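Local coordinates for protein Niban 2 (Homo sapiens, PDB 7CTP), which may suppress apoptosis and promote melanoma cell invasion, working as a PH-domain protein of the cytosol and plasma membrane, at residues Q56-K61 / V444-T449; V363-V368 / R470-V475; S392-H397 / E438-A443. All blocks are in the same frame, centred on the assembly; numbering follows the deposited sequence.

From the N terminus, the linker between helix 10-48 and strand 70-77 comes first; its residues 56-61 close the longest loop, across 382 residues, by lying on helix 422-455 at 444-449 (interaction 1). Interaction 2 then joins helix 342-378 to helix 464-511 over 101 residues. Its span overlaps that of interaction 1 without lying within it, so the two cross. Interaction 3, between the turn 392-397 and residues 438-443, spans 40 residues and falls within both larger loops. Helix 422-455 serves interactions 1 and 3, which meet through the R60-D441 salt bridge, while F447 packs against V368 and V471 of interaction 2.

Interaction 1: Q56-K61 / V444-T449; sequences QLLWRK and VYTFET
An extended loop, 56-61, lies against the side of helix 422-455, holding the ring of Y445 beneath its backbone and giving one peptide N-H to T446. The linker leads from helix 10-48 to strand 70-77. The evidence for a CH-pi contact is direct: R60 CA stands 3.6 Å from the centroid of the Y445 ring and 3° off its normal. T449 OG1 lies over the opposite face, so the ring is sandwiched, while L58 CB meets its edge at CE2. With CG anti to the backbone N, the tyrosine carries its ring out from the helix to the loop. L58 N donates to T446 OG1 over 2.8 Å, a bond bent to 141°; the same hydroxyl bonds N442 O one turn earlier. The R60 chain bends at chi3 and sets one guanidinium face against Y445 CD1, which lies toward the rim of that face, the two planes 68° apart. R60 NH2 forms a salt bridge with D441. One water joins R60 NH2 to E448 OE1 and a second joins R60 NH1 to that same oxygen, linking opposite charges that do not touch directly. At the loop's N-terminal end, L57 reaches K478 on helix 464-511, and D482 of that helix accepts the backbone N-H groups of Q56 and L57. Behind the contact, F447 faces helices 342-378 and 384-391, placing helix 422-455 between the linker and those helices.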
loop_
_atom_site.group_PDB
_atom_site.type_symbol
_atom_site.label_atom_id
_atom_site.label_comp_id
_atom_site.label_asym_id
_atom_site.label_seq_id
_atom_site.Cartn_x
_atom_site.Cartn_y
_atom_site.Cartn_z
ATOM N N GLN A 56 19.031 -8.174 11.030
ATOM C CA GLN A 56 19.518 -8.593 12.339
ATOM C C GLN A 56 18.399 -9.192 13.174
ATOM O O GLN A 56 18.610 -10.181 13.885
ATOM C CB GLN A 56 20.156 -7.412 13.065
ATOM C CG GLN A 56 21.264 -6.753 12.288
ATOM C CD GLN A 56 22.631 -7.143 12.781
ATOM O OE1 GLN A 56 22.832 -8.253 13.264
ATOM N NE2 GLN A 56 23.586 -6.222 12.670
ATOM N N LEU A 57 17.205 -8.607 13.101
ATOM C CA LEU A 57 16.059 -9.198 13.773
ATOM C C LEU A 57 15.598 -10.435 13.015
ATOM O O LEU A 57 15.824 -10.573 11.807
ATOM C CB LEU A 57 14.907 -8.190 13.882
ATOM C CG LEU A 57 15.098 -7.003 14.832
ATOM C CD1 LEU A 57 13.973 -5.979 14.680
ATOM C CD2 LEU A 57 15.160 -7.493 16.267
ATOM N N LEU A 58 14.972 -11.349 13.742
ATOM C CA LEU A 58 14.332 -12.491 13.115
ATOM C C LEU A 58 12.951 -12.087 12.619
ATOM O O LEU A 58 12.344 -11.139 13.125
ATOM C CB LEU A 58 14.216 -13.650 14.099
ATOM C CG LEU A 58 15.531 -14.082 14.741
ATOM C CD1 LEU A 58 15.288 -15.251 15.664
ATOM C CD2 LEU A 58 16.553 -14.432 13.669
ATOM N N TRP A 59 12.463 -12.807 11.615
ATOM C CA TRP A 59 11.140 -12.584 11.048
ATOM C C TRP A 59 10.267 -13.803 11.328
ATOM O O TRP A 59 10.703 -14.942 11.136
ATOM C CB TRP A 59 11.215 -12.316 9.539
ATOM C CG TRP A 59 12.100 -11.148 9.130
ATOM C CD1 TRP A 59 12.695 -10.231 9.956
ATOM C CD2 TRP A 59 12.472 -10.777 7.791
ATOM N NE1 TRP A 59 13.414 -9.318 9.215
ATOM C CE2 TRP A 59 13.293 -9.631 7.884
ATOM C CE3 TRP A 59 12.192 -11.304 6.523
ATOM C CZ2 TRP A 59 13.836 -9.003 6.759
ATOM C CZ3 TRP A 59 12.735 -10.678 5.407
ATOM C CH2 TRP A 59 13.546 -9.540 5.534
ATOM N N ARG A 60 9.049 -13.552 11.796
ATOM C CA ARG A 60 8.090 -14.610 12.082
ATOM C C ARG A 60 7.806 -15.415 10.819
ATOM O O ARG A 60 7.602 -14.848 9.743
ATOM C CB ARG A 60 6.819 -13.970 12.637
ATOM C CG ARG A 60 5.741 -14.895 13.089
ATOM C CD ARG A 60 4.487 -14.083 13.408
ATOM N NE ARG A 60 4.754 -13.059 14.423
ATOM C CZ ARG A 60 4.936 -13.319 15.713
ATOM N NH1 ARG A 60 4.858 -14.567 16.161
ATOM N NH2 ARG A 60 5.186 -12.328 16.566
ATOM N N LYS A 61 7.822 -16.743 10.940
ATOM C CA LYS A 61 7.701 -17.614 9.774
ATOM C C LYS A 61 6.298 -18.177 9.583
ATOM O O LYS A 61 5.906 -18.467 8.448
ATOM C CB LYS A 61 8.718 -18.758 9.878
ATOM C CG LYS A 61 10.169 -18.264 9.957
ATOM C CD LYS A 61 11.181 -19.380 9.728
ATOM C CE LYS A 61 12.439 -18.868 9.034
ATOM N NZ LYS A 61 12.497 -17.382 8.975
ATOM N N VAL A 444 9.236 -8.339 18.633
ATOM C CA VAL A 444 8.626 -9.234 19.612
ATOM C C VAL A 444 8.877 -10.691 19.242
ATOM O O VAL A 444 9.080 -11.532 20.123
ATOM C CB VAL A 444 7.126 -8.931 19.784
ATOM C CG1 VAL A 444 6.943 -7.506 20.304
ATOM C CG2 VAL A 444 6.377 -9.160 18.492
ATOM N N TYR A 445 8.891 -11.017 17.943
ATOM C CA TYR A 445 9.218 -12.388 17.546
ATOM C C TYR A 445 10.642 -12.740 17.956
ATOM O O TYR A 445 10.900 -13.820 18.505
ATOM C CB TYR A 445 9.044 -12.572 16.038
ATOM C CG TYR A 445 9.453 -13.957 15.567
ATOM C CD1 TYR A 445 8.673 -15.070 15.865
ATOM C CD2 TYR A 445 10.621 -14.151 14.843
ATOM C CE1 TYR A 445 9.039 -16.334 15.449
ATOM C CE2 TYR A 445 10.998 -15.417 14.422
ATOM C CZ TYR A 445 10.202 -16.501 14.728
ATOM O OH TYR A 445 10.565 -17.769 14.311
ATOM N N THR A 446 11.584 -11.836 17.676
ATOM C CA THR A 446 12.970 -12.052 18.075
ATOM C C THR A 446 13.088 -12.188 19.588
ATOM O O THR A 446 13.775 -13.088 20.091
ATOM C CB THR A 446 13.843 -10.903 17.576
ATOM O OG1 THR A 446 13.749 -10.815 16.147
ATOM C CG2 THR A 446 15.293 -11.133 17.972
ATOM N N PHE A 447 12.418 -11.301 20.331
ATOM C CA PHE A 447 12.469 -11.368 21.789
ATOM C C PHE A 447 11.976 -12.715 22.295
ATOM O O PHE A 447 12.607 -13.332 23.160
ATOM C CB PHE A 447 11.646 -10.243 22.424
ATOM C CG PHE A 447 11.741 -10.215 23.930
ATOM C CD1 PHE A 447 12.867 -9.694 24.554
ATOM C CD2 PHE A 447 10.723 -10.741 24.718
ATOM C CE1 PHE A 447 12.971 -9.684 25.940
ATOM C CE2 PHE A 447 10.818 -10.732 26.100
ATOM C CZ PHE A 447 11.938 -10.201 26.711
ATOM N N GLU A 448 10.845 -13.185 21.763
ATOM C CA GLU A 448 10.297 -14.468 22.194
ATOM C C GLU A 448 11.268 -15.601 21.889
ATOM O O GLU A 448 11.566 -16.436 22.755
ATOM C CB GLU A 448 8.951 -14.733 21.520
ATOM C CG GLU A 448 8.374 -16.103 21.881
ATOM C CD GLU A 448 6.969 -16.325 21.362
ATOM O OE1 GLU A 448 6.531 -15.580 20.459
ATOM O OE2 GLU A 448 6.304 -17.260 21.858
ATOM N N THR A 449 11.782 -15.634 20.659
ATOM C CA THR A 449 12.674 -16.713 20.249
ATOM C C THR A 449 13.950 -16.723 21.081
ATOM O O THR A 449 14.393 -17.780 21.550
ATOM C CB THR A 449 12.996 -16.587 18.764
ATOM O OG1 THR A 449 11.773 -16.463 18.028
ATOM C CG2 THR A 449 13.740 -17.822 18.276
HETATM O O HOH W 1 6.336 -13.194 19.470
HETATM O O HOH W 2 4.610 -16.226 18.731
HETATM O O HOH W 3 7.749 -18.631 13.216
#

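Interaction 2: V363-V368 / R470-V475; sequences VFFKEV and RVLERV
L472 is the central bump of an apolar contact between two nearly antiparallel helices, fitting a hollow formed by F364, F365 and V368. The short axes approach to 11.3 Å at 170°, a wide spacing bridged by long side chains, with no hydrogen bond across. The two methyls of L472 divide the hollow. CD1 goes to the F364 side, 3.6 Å from F364 CE2, whereas CD2 meets F365 CE1 at 3.9 Å. Between them V368 CG1 fits into the fork, 3.7 Å from L472 CD2 and equally near CD1, so valine and leucine interlock while sliding past each other in opposite directions. V475, one turn further along its helix, receives the end of the F364 ring: its CG1 lies 3.7 Å from F364 CZ, and the two side chains cross at about a right angle. The phenylalanines reach this far because each has CG trans to its main-chain nitrogen (chi1 172° for F364, -171° for F365), which extends the rings toward the other helix. F364, V368, L472 and V475 are buried; F365, at the margin, is exposed. L476 on helix 464-511 lengthens the apolar strip by touching both F364 and F365. Helix 422-455 completes the bundle, with F447 packed against V368 and V471, M440 against V363, and L450 against R474. L57, from the loop between helix 10-48 and strand 70-77, touches V475.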
loop_
_atom_site.group_PDB
_atom_site.type_symbol
_atom_site.label_atom_id
_atom_site.label_comp_id
_atom_site.label_asym_id
_atom_site.label_seq_id
_atom_site.Cartn_x
_atom_site.Cartn_y
_atom_site.Cartn_z
ATOM N N VAL A 363 7.593 1.790 22.780
ATOM C CA VAL A 363 6.458 0.946 23.132
ATOM C C VAL A 363 6.921 -0.480 23.398
ATOM O O VAL A 363 6.447 -1.144 24.330
ATOM C CB VAL A 363 5.393 1.002 22.019
ATOM C CG1 VAL A 363 4.369 -0.109 22.202
ATOM C CG2 VAL A 363 4.685 2.364 22.032
ATOM N N PHE A 364 7.856 -0.969 22.580
ATOM C CA PHE A 364 8.409 -2.306 22.773
ATOM C C PHE A 364 9.098 -2.411 24.127
ATOM O O PHE A 364 8.856 -3.350 24.894
ATOM C CB PHE A 364 9.391 -2.610 21.645
ATOM C CG PHE A 364 10.175 -3.874 21.840
ATOM C CD1 PHE A 364 9.540 -5.107 21.857
ATOM C CD2 PHE A 364 11.550 -3.826 22.001
ATOM C CE1 PHE A 364 10.265 -6.274 22.036
ATOM C CE2 PHE A 364 12.281 -4.988 22.179
ATOM C CZ PHE A 364 11.639 -6.209 22.196
ATOM N N PHE A 365 9.946 -1.431 24.433
ATOM C CA PHE A 365 10.679 -1.398 25.698
ATOM C C PHE A 365 9.732 -1.397 26.892
ATOM O O PHE A 365 9.961 -2.113 27.877
ATOM C CB PHE A 365 11.577 -0.164 25.712
ATOM C CG PHE A 365 12.540 -0.106 26.861
ATOM C CD1 PHE A 365 13.809 -0.639 26.736
ATOM C CD2 PHE A 365 12.192 0.516 28.048
ATOM C CE1 PHE A 365 14.713 -0.579 27.781
ATOM C CE2 PHE A 365 13.099 0.578 29.094
ATOM C CZ PHE A 365 14.355 0.029 28.959
ATOM N N LYS A 366 8.657 -0.603 26.817
ATOM C CA LYS A 366 7.690 -0.536 27.909
ATOM C C LYS A 366 6.968 -1.863 28.101
ATOM O O LYS A 366 6.778 -2.314 29.237
ATOM C CB LYS A 366 6.684 0.584 27.646
ATOM C CG LYS A 366 5.470 0.550 28.560
ATOM C CD LYS A 366 4.496 1.662 28.214
ATOM C CE LYS A 366 3.127 1.368 28.789
ATOM N NZ LYS A 366 3.238 1.020 30.232
ATOM N N GLU A 367 6.572 -2.512 27.001
ATOM C CA GLU A 367 5.810 -3.749 27.120
ATOM C C GLU A 367 6.672 -4.871 27.684
ATOM O O GLU A 367 6.204 -5.674 28.501
ATOM C CB GLU A 367 5.225 -4.129 25.760
ATOM C CG GLU A 367 4.115 -3.190 25.316
ATOM C CD GLU A 367 2.951 -3.174 26.287
ATOM O OE1 GLU A 367 2.474 -4.263 26.674
ATOM O OE2 GLU A 367 2.516 -2.067 26.662
ATOM N N VAL A 368 7.941 -4.928 27.279
ATOM C CA VAL A 368 8.843 -5.935 27.831
ATOM C C VAL A 368 9.080 -5.674 29.314
ATOM O O VAL A 368 9.093 -6.605 30.133
ATOM C CB VAL A 368 10.161 -5.962 27.037
ATOM C CG1 VAL A 368 11.218 -6.756 27.790
ATOM C CG2 VAL A 368 9.928 -6.561 25.647
ATOM N N ARG A 470 18.684 -8.793 29.710
ATOM C CA ARG A 470 19.807 -8.984 28.794
ATOM C C ARG A 470 19.331 -9.355 27.399
ATOM O O ARG A 470 19.905 -8.900 26.404
ATOM C CB ARG A 470 20.767 -10.057 29.311
ATOM C CG ARG A 470 21.994 -9.503 30.017
ATOM C CD ARG A 470 22.682 -10.583 30.838
ATOM N NE ARG A 470 22.974 -11.790 30.064
ATOM C CZ ARG A 470 22.400 -12.974 30.262
ATOM N NH1 ARG A 470 22.742 -14.013 29.510
ATOM N NH2 ARG A 470 21.469 -13.121 31.193
ATOM N N VAL A 471 18.303 -10.202 27.311
ATOM C CA VAL A 471 17.700 -10.500 26.018
ATOM C C VAL A 471 17.103 -9.234 25.413
ATOM O O VAL A 471 17.225 -8.984 24.205
ATOM C CB VAL A 471 16.648 -11.612 26.172
ATOM C CG1 VAL A 471 15.806 -11.739 24.901
ATOM C CG2 VAL A 471 17.321 -12.936 26.511
ATOM N N LEU A 472 16.457 -8.414 26.247
ATOM C CA LEU A 472 15.882 -7.158 25.775
ATOM C C LEU A 472 16.962 -6.242 25.218
ATOM O O LEU A 472 16.806 -5.662 24.138
ATOM C CB LEU A 472 15.110 -6.476 26.910
ATOM C CG LEU A 472 14.640 -5.038 26.691
ATOM C CD1 LEU A 472 13.612 -4.971 25.558
ATOM C CD2 LEU A 472 14.060 -4.444 27.958
ATOM N N GLU A 473 18.085 -6.121 25.931
ATOM C CA GLU A 473 19.163 -5.260 25.456
ATOM C C GLU A 473 19.739 -5.771 24.137
ATOM O O GLU A 473 20.129 -4.975 23.274
ATOM C CB GLU A 473 20.249 -5.145 26.527
ATOM C CG GLU A 473 21.070 -3.859 26.479
ATOM C CD GLU A 473 20.229 -2.593 26.618
ATOM O OE1 GLU A 473 19.295 -2.566 27.451
ATOM O OE2 GLU A 473 20.513 -1.619 25.883
ATOM N N ARG A 474 19.785 -7.097 23.955
ATOM C CA ARG A 474 20.252 -7.657 22.688
ATOM C C ARG A 474 19.282 -7.350 21.553
ATOM O O ARG A 474 19.708 -7.063 20.427
ATOM C CB ARG A 474 20.437 -9.168 22.802
ATOM C CG ARG A 474 21.764 -9.603 23.383
ATOM C CD ARG A 474 21.802 -11.111 23.572
ATOM N NE ARG A 474 21.852 -11.837 22.305
ATOM C CZ ARG A 474 21.358 -13.060 22.126
ATOM N NH1 ARG A 474 20.773 -13.694 23.136
ATOM N NH2 ARG A 474 21.446 -13.650 20.940
ATOM N N VAL A 475 17.981 -7.450 21.822
ATOM C CA VAL A 475 16.989 -7.197 20.781
ATOM C C VAL A 475 16.969 -5.717 20.417
ATOM O O VAL A 475 16.803 -5.352 19.247
ATOM C CB VAL A 475 15.608 -7.712 21.233
ATOM C CG1 VAL A 475 14.522 -7.359 20.211
ATOM C CG2 VAL A 475 15.665 -9.217 21.442
#

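Interaction 3: S392-H397 / E438-A443; sequences SRLAYH and EQMDNA
A395 and L394 pack on M440 and D441, setting a short 3-10 turn against helix 422-455. The apolar part is close. A395 CA lies 3.6 Å from M440 CG, and the alanine methyl points at the helix, with A395 CB 3.7 Å from D441 CB. The small side chain allows the backbones to come close: the CA atoms of A395 and D441 are 5.0 Å apart. Alongside, M440 folds at chi2 (68°) and chi3 (95°), which turns its sulfur and methyl toward L394. The leucine offers the branch CD2, 3.6 Å from M440 SD, and the two side chains cross at a slant. M440 continues onto V360 and V363 of helix 342-378.

Polar contacts between the segments pass through water, for no direct hydrogen bond joins them. One water donates to S392 O and to D441 OD1, at 2.8 Å from the latter, while accepting from A395 N; three bonds thus tie the turn's backbone to the carboxylate. A second water stands between Y396 OH and D441 OD2, 2.7 Å from that oxygen. Both carboxylate oxygens are therefore engaged, and the ring of Y396 is turned 70° from the carboxylate plane. S392 OG bonds E389 O in helix 384-391.

The charge of D441 is met from outside the two segments, by a salt bridge from R60 NH2 to OD1, which would be expected to favour the ionised aspartate. The arrangement, in Niban 2's helical part, is a 3-10 turn packed on a helix, with two waters bridging to an aspartate that also pairs with the arginine of loop 56-61, between helix 10-48 and strand 70-77.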
loop_
_atom_site.group_PDB
_atom_site.type_symbol
_atom_site.label_atom_id
_atom_site.label_comp_id
_atom_site.label_asym_id
_atom_site.label_seq_id
_atom_site.Cartn_x
_atom_site.Cartn_y
_atom_site.Cartn_z
ATOM N N SER A 392 3.370 -11.333 22.061
ATOM C CA SER A 392 3.535 -11.824 20.694
ATOM C C SER A 392 2.650 -11.078 19.708
ATOM O O SER A 392 2.956 -11.047 18.508
ATOM C CB SER A 392 3.236 -13.326 20.612
ATOM O OG SER A 392 1.844 -13.598 20.703
ATOM N N ARG A 393 1.562 -10.469 20.188
ATOM C CA ARG A 393 0.579 -9.805 19.340
ATOM C C ARG A 393 0.709 -8.290 19.341
ATOM O O ARG A 393 -0.163 -7.607 18.784
ATOM C CB ARG A 393 -0.830 -10.187 19.788
ATOM C CG ARG A 393 -1.027 -11.666 19.901
ATOM C CD ARG A 393 -2.485 -12.040 20.009
ATOM N NE ARG A 393 -2.651 -13.431 19.612
ATOM C CZ ARG A 393 -3.094 -13.819 18.424
ATOM N NH1 ARG A 393 -3.454 -12.916 17.514
ATOM N NH2 ARG A 393 -3.190 -15.113 18.155
ATOM N N LEU A 394 1.773 -7.757 19.952
ATOM C CA LEU A 394 1.894 -6.313 20.160
ATOM C C LEU A 394 1.796 -5.536 18.850
ATOM O O LEU A 394 1.162 -4.474 18.796
ATOM C CB LEU A 394 3.211 -6.003 20.867
ATOM C CG LEU A 394 3.575 -4.538 21.099
ATOM C CD1 LEU A 394 2.468 -3.831 21.866
ATOM C CD2 LEU A 394 4.896 -4.450 21.844
ATOM N N ALA A 395 2.408 -6.049 17.782
ATOM C CA ALA A 395 2.431 -5.281 16.540
ATOM C C ALA A 395 1.040 -5.060 15.966
ATOM O O ALA A 395 0.873 -4.184 15.110
ATOM C CB ALA A 395 3.313 -5.964 15.498
ATOM N N TYR A 396 0.044 -5.819 16.419
ATOM C CA TYR A 396 -1.323 -5.694 15.933
ATOM C C TYR A 396 -2.281 -5.163 16.990
ATOM O O TYR A 396 -3.500 -5.210 16.787
ATOM C CB TYR A 396 -1.811 -7.047 15.409
ATOM C CG TYR A 396 -0.909 -7.588 14.329
ATOM C CD1 TYR A 396 -1.083 -7.206 13.003
ATOM C CD2 TYR A 396 0.156 -8.434 14.635
ATOM C CE1 TYR A 396 -0.249 -7.667 12.014
ATOM C CE2 TYR A 396 1.000 -8.897 13.643
ATOM C CZ TYR A 396 0.787 -8.513 12.337
ATOM O OH TYR A 396 1.619 -8.965 11.339
ATOM N N HIS A 397 -1.763 -4.669 18.112
ATOM C CA HIS A 397 -2.623 -4.197 19.185
ATOM C C HIS A 397 -3.334 -2.934 18.723
ATOM O O HIS A 397 -2.664 -1.964 18.347
ATOM C CB HIS A 397 -1.811 -3.921 20.447
ATOM C CG HIS A 397 -2.642 -3.830 21.688
ATOM N ND1 HIS A 397 -3.405 -2.724 21.992
ATOM C CD2 HIS A 397 -2.831 -4.709 22.700
ATOM C CE1 HIS A 397 -4.032 -2.924 23.139
ATOM N NE2 HIS A 397 -3.697 -4.121 23.591
ATOM N N GLU A 438 5.844 -4.016 10.773
ATOM C CA GLU A 438 6.785 -5.103 10.515
ATOM C C GLU A 438 7.906 -5.106 11.543
ATOM O O GLU A 438 8.247 -6.153 12.105
ATOM C CB GLU A 438 7.349 -4.971 9.098
ATOM C CG GLU A 438 6.313 -5.230 8.016
ATOM C CD GLU A 438 6.767 -4.786 6.635
ATOM O OE1 GLU A 438 6.147 -5.235 5.648
ATOM O OE2 GLU A 438 7.722 -3.986 6.534
ATOM N N GLN A 439 8.489 -3.938 11.811
ATOM C CA GLN A 439 9.639 -3.902 12.715
ATOM C C GLN A 439 9.229 -4.206 14.150
ATOM O O GLN A 439 10.000 -4.816 14.905
ATOM C CB GLN A 439 10.350 -2.560 12.616
ATOM C CG GLN A 439 11.070 -2.363 11.288
ATOM C CD GLN A 439 11.842 -3.601 10.851
ATOM O OE1 GLN A 439 12.750 -4.056 11.546
ATOM N NE2 GLN A 439 11.485 -4.147 9.694
ATOM N N MET A 440 8.015 -3.812 14.546
ATOM C CA MET A 440 7.526 -4.202 15.865
ATOM C C MET A 440 7.311 -5.709 15.944
ATOM O O MET A 440 7.699 -6.346 16.931
ATOM C CB MET A 440 6.236 -3.459 16.201
ATOM C CG MET A 440 5.614 -3.870 17.528
ATOM S SD MET A 440 6.627 -3.358 18.936
ATOM C CE MET A 440 5.822 -1.813 19.327
ATOM N N ASP A 441 6.707 -6.300 14.907
ATOM C CA ASP A 441 6.502 -7.746 14.917
ATOM C C ASP A 441 7.832 -8.480 14.951
ATOM O O ASP A 441 7.978 -9.484 15.659
ATOM C CB ASP A 441 5.687 -8.185 13.701
ATOM C CG ASP A 441 5.147 -9.607 13.839
ATOM O OD1 ASP A 441 4.534 -9.924 14.883
ATOM O OD2 ASP A 441 5.317 -10.403 12.884
ATOM N N ASN A 442 8.817 -7.991 14.202
ATOM C CA ASN A 442 10.129 -8.632 14.231
ATOM C C ASN A 442 10.757 -8.525 15.616
ATOM O O ASN A 442 11.410 -9.465 16.083
ATOM C CB ASN A 442 11.050 -8.018 13.180
ATOM C CG ASN A 442 10.571 -8.275 11.753
ATOM O OD1 ASN A 442 9.641 -9.056 11.525
ATOM N ND2 ASN A 442 11.205 -7.619 10.792
ATOM N N ALA A 443 10.558 -7.395 16.295
ATOM C CA ALA A 443 11.156 -7.217 17.617
ATOM C C ALA A 443 10.563 -8.194 18.623
ATOM O O ALA A 443 11.296 -8.827 19.400
ATOM C CB ALA A 443 10.988 -5.770 18.091
HETATM O O HOH W 4 2.981 -8.883 16.977
HETATM O O HOH W 5 3.008 -11.096 11.755
#